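PDB 3III: CocE/NonD family hydrolase, which is probably a serine hydrolase of the alpha/beta-hydrolase superfamily, related to cocaine esterase and X-Pro dipeptidyl-peptidases, whose natural substrate is not established. Local coordinates for residues A[406-411]-A[493-498]. Numbering follows the deposited sequence.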
loop_
_atom_site.group_PDB
_atom_site.type_symbol
_atom_site.label_atom_id
_atom_site.label_comp_id
_atom_site.label_asym_id
_atom_site.label_seq_id
_atom_site.Cartn_x
_atom_site.Cartn_y
_atom_site.Cartn_z
ATOM N N VAL A 406 12.044 -13.732 2.629
ATOM C CA VAL A 406 11.752 -12.304 2.623
ATOM C C VAL A 406 11.912 -11.755 1.231
ATOM O O VAL A 406 13.015 -11.649 0.723
ATOM C CB VAL A 406 12.632 -11.539 3.614
ATOM C CG1 VAL A 406 12.315 -10.001 3.574
ATOM C CG2 VAL A 406 12.463 -12.051 5.064
ATOM N N GLY A 407 10.807 -11.332 0.652
ATOM C CA GLY A 407 10.793 -10.811 -0.676
ATOM C C GLY A 407 9.650 -11.327 -1.538
ATOM O O GLY A 407 8.581 -11.757 -1.015
ATOM N N ASN A 408 9.827 -11.208 -2.856
ATOM C CA ASN A 408 8.852 -11.693 -3.835
ATOM C C ASN A 408 8.962 -13.195 -3.979
ATOM O O ASN A 408 10.004 -13.753 -3.712
ATOM C CB ASN A 408 9.074 -11.019 -5.196
ATOM C CG ASN A 408 8.504 -9.576 -5.261
ATOM O OD1 ASN A 408 7.323 -9.377 -5.606
ATOM N ND2 ASN A 408 9.358 -8.580 -5.019
HETATM N N MSE A 409 7.867 -13.847 -4.378
HETATM C CA MSE A 409 7.912 -15.241 -4.831
HETATM C C MSE A 409 7.188 -15.307 -6.137
HETATM O O MSE A 409 6.284 -14.501 -6.403
HETATM C CB MSE A 409 7.219 -16.158 -3.836
HETATM C CG MSE A 409 7.599 -15.909 -2.384
HETATM SE SE MSE A 409 7.047 -17.479 -1.257
HETATM C CE MSE A 409 6.889 -16.508 0.526
ATOM N N ASN A 410 7.566 -16.301 -6.922
ATOM C CA ASN A 410 7.097 -16.466 -8.290
ATOM C C ASN A 410 6.570 -17.880 -8.388
ATOM O O ASN A 410 7.327 -18.864 -8.179
ATOM C CB ASN A 410 8.256 -16.216 -9.303
ATOM C CG ASN A 410 7.798 -16.306 -10.746
ATOM O OD1 ASN A 410 6.637 -16.606 -11.022
ATOM N ND2 ASN A 410 8.707 -16.015 -11.689
ATOM N N LEU A 411 5.293 -17.982 -8.715
ATOM C CA LEU A 411 4.690 -19.287 -8.941
ATOM C C LEU A 411 4.514 -19.541 -10.436
ATOM O O LEU A 411 3.660 -18.910 -11.078
ATOM C CB LEU A 411 3.355 -19.386 -8.197
ATOM C CG LEU A 411 2.629 -20.710 -8.424
ATOM C CD1 LEU A 411 3.520 -21.881 -7.960
ATOM C CD2 LEU A 411 1.243 -20.699 -7.684
ATOM N N GLU A 493 3.365 -17.270 -15.000
ATOM C CA GLU A 493 4.116 -16.931 -13.787
ATOM C C GLU A 493 3.322 -15.924 -13.017
ATOM O O GLU A 493 2.977 -14.853 -13.549
ATOM C CB GLU A 493 5.473 -16.354 -14.138
ATOM C CG GLU A 493 6.311 -17.375 -14.847
ATOM C CD GLU A 493 7.666 -16.884 -15.249
ATOM O OE1 GLU A 493 8.256 -16.035 -14.561
ATOM O OE2 GLU A 493 8.171 -17.405 -16.268
ATOM N N ILE A 494 2.989 -16.307 -11.790
ATOM C CA ILE A 494 2.125 -15.547 -10.919
ATOM C C ILE A 494 2.956 -14.813 -9.888
ATOM O O ILE A 494 3.781 -15.432 -9.168
ATOM C CB ILE A 494 1.098 -16.442 -10.233
ATOM C CG1 ILE A 494 0.257 -17.172 -11.290
ATOM C CG2 ILE A 494 0.128 -15.637 -9.354
ATOM C CD1 ILE A 494 -0.818 -18.130 -10.670
ATOM N N GLU A 495 2.759 -13.495 -9.841
ATOM C CA GLU A 495 3.413 -12.599 -8.822
ATOM C C GLU A 495 2.790 -12.776 -7.407
ATOM O O GLU A 495 1.734 -12.223 -7.113
ATOM C CB GLU A 495 3.291 -11.124 -9.286
ATOM C CG GLU A 495 3.947 -10.058 -8.380
ATOM C CD GLU A 495 3.696 -8.636 -8.879
ATOM O OE1 GLU A 495 2.814 -8.448 -9.733
ATOM O OE2 GLU A 495 4.417 -7.687 -8.459
ATOM N N LEU A 496 3.444 -13.547 -6.562
ATOM C CA LEU A 496 3.152 -13.482 -5.114
ATOM C C LEU A 496 3.778 -12.168 -4.574
ATOM O O LEU A 496 4.932 -11.890 -4.807
ATOM C CB LEU A 496 3.652 -14.719 -4.343
ATOM C CG LEU A 496 2.963 -16.050 -4.553
ATOM C CD1 LEU A 496 1.475 -15.948 -4.341
ATOM C CD2 LEU A 496 3.310 -16.584 -5.935
ATOM N N LEU A 497 2.964 -11.358 -3.909
ATOM C CA LEU A 497 3.369 -10.050 -3.472
ATOM C C LEU A 497 4.340 -10.203 -2.316
ATOM O O LEU A 497 4.364 -11.262 -1.644
ATOM C CB LEU A 497 2.138 -9.262 -3.078
ATOM C CG LEU A 497 1.272 -8.893 -4.309
ATOM C CD1 LEU A 497 0.045 -8.159 -3.765
ATOM C CD2 LEU A 497 2.011 -8.039 -5.363
ATOM N N PRO A 498 5.183 -9.166 -2.098
ATOM C CA PRO A 498 6.289 -9.274 -1.121
ATOM C C PRO A 498 5.796 -9.586 0.301
ATOM O O PRO A 498 4.809 -8.994 0.765
ATOM C CB PRO A 498 6.917 -7.891 -1.145
ATOM C CG PRO A 498 6.582 -7.352 -2.547
ATOM C CD PRO A 498 5.247 -7.898 -2.849
HETATM O O HOH W 1 6.167 -13.131 -1.148
HETATM O O HOH W 2 5.591 -7.182 -6.000
#
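A chi1 of -177° turns the Asn410 amide away from its own backbone N, while in Glu493 CG sits beside the backbone N and the chain runs on extended, which brings amide and carboxylate together. Asn410 ND2 gives Glu493 OE1 a nearly straight bond of 2.9 Å; the oxygen lies in the amide plane but is approached from above the carboxylate plane. Ile471 O also accepts from this ND2, which helps fix the amide's rotation, whereas the buried Asn410 OD1 finds no hydrogen-bond partner and sits 3.3 Å from Glu493 CB. Leu411 and Ile494 exchange two backbone bonds, and beyond them Leu496 N makes a weak one to Met409 O. On the opposite face, Leu496 CD2 packs 3.6 Å from Leu411 CB, while Ala427 of strand 424-432 touches Leu411, Ile494 and Leu496. Where the chain turns a corner at Gly407 the regular bridges end but the backbones stay close: Pro498 CA lies 3.4 Å from Gly407 O, and one water donates to both Gly407 O and Leu497 O. Asn408 lies alongside the Pro498 ring; a second water lies between Asn408 OD1 and Glu495 OE2, the latter salt-bridged to Arg276. This antiparallel pairing belongs to the beta-sandwich, jelly-roll-like C-terminal domain characteristic of the CocE and X-Pro dipeptidyl-peptidase family.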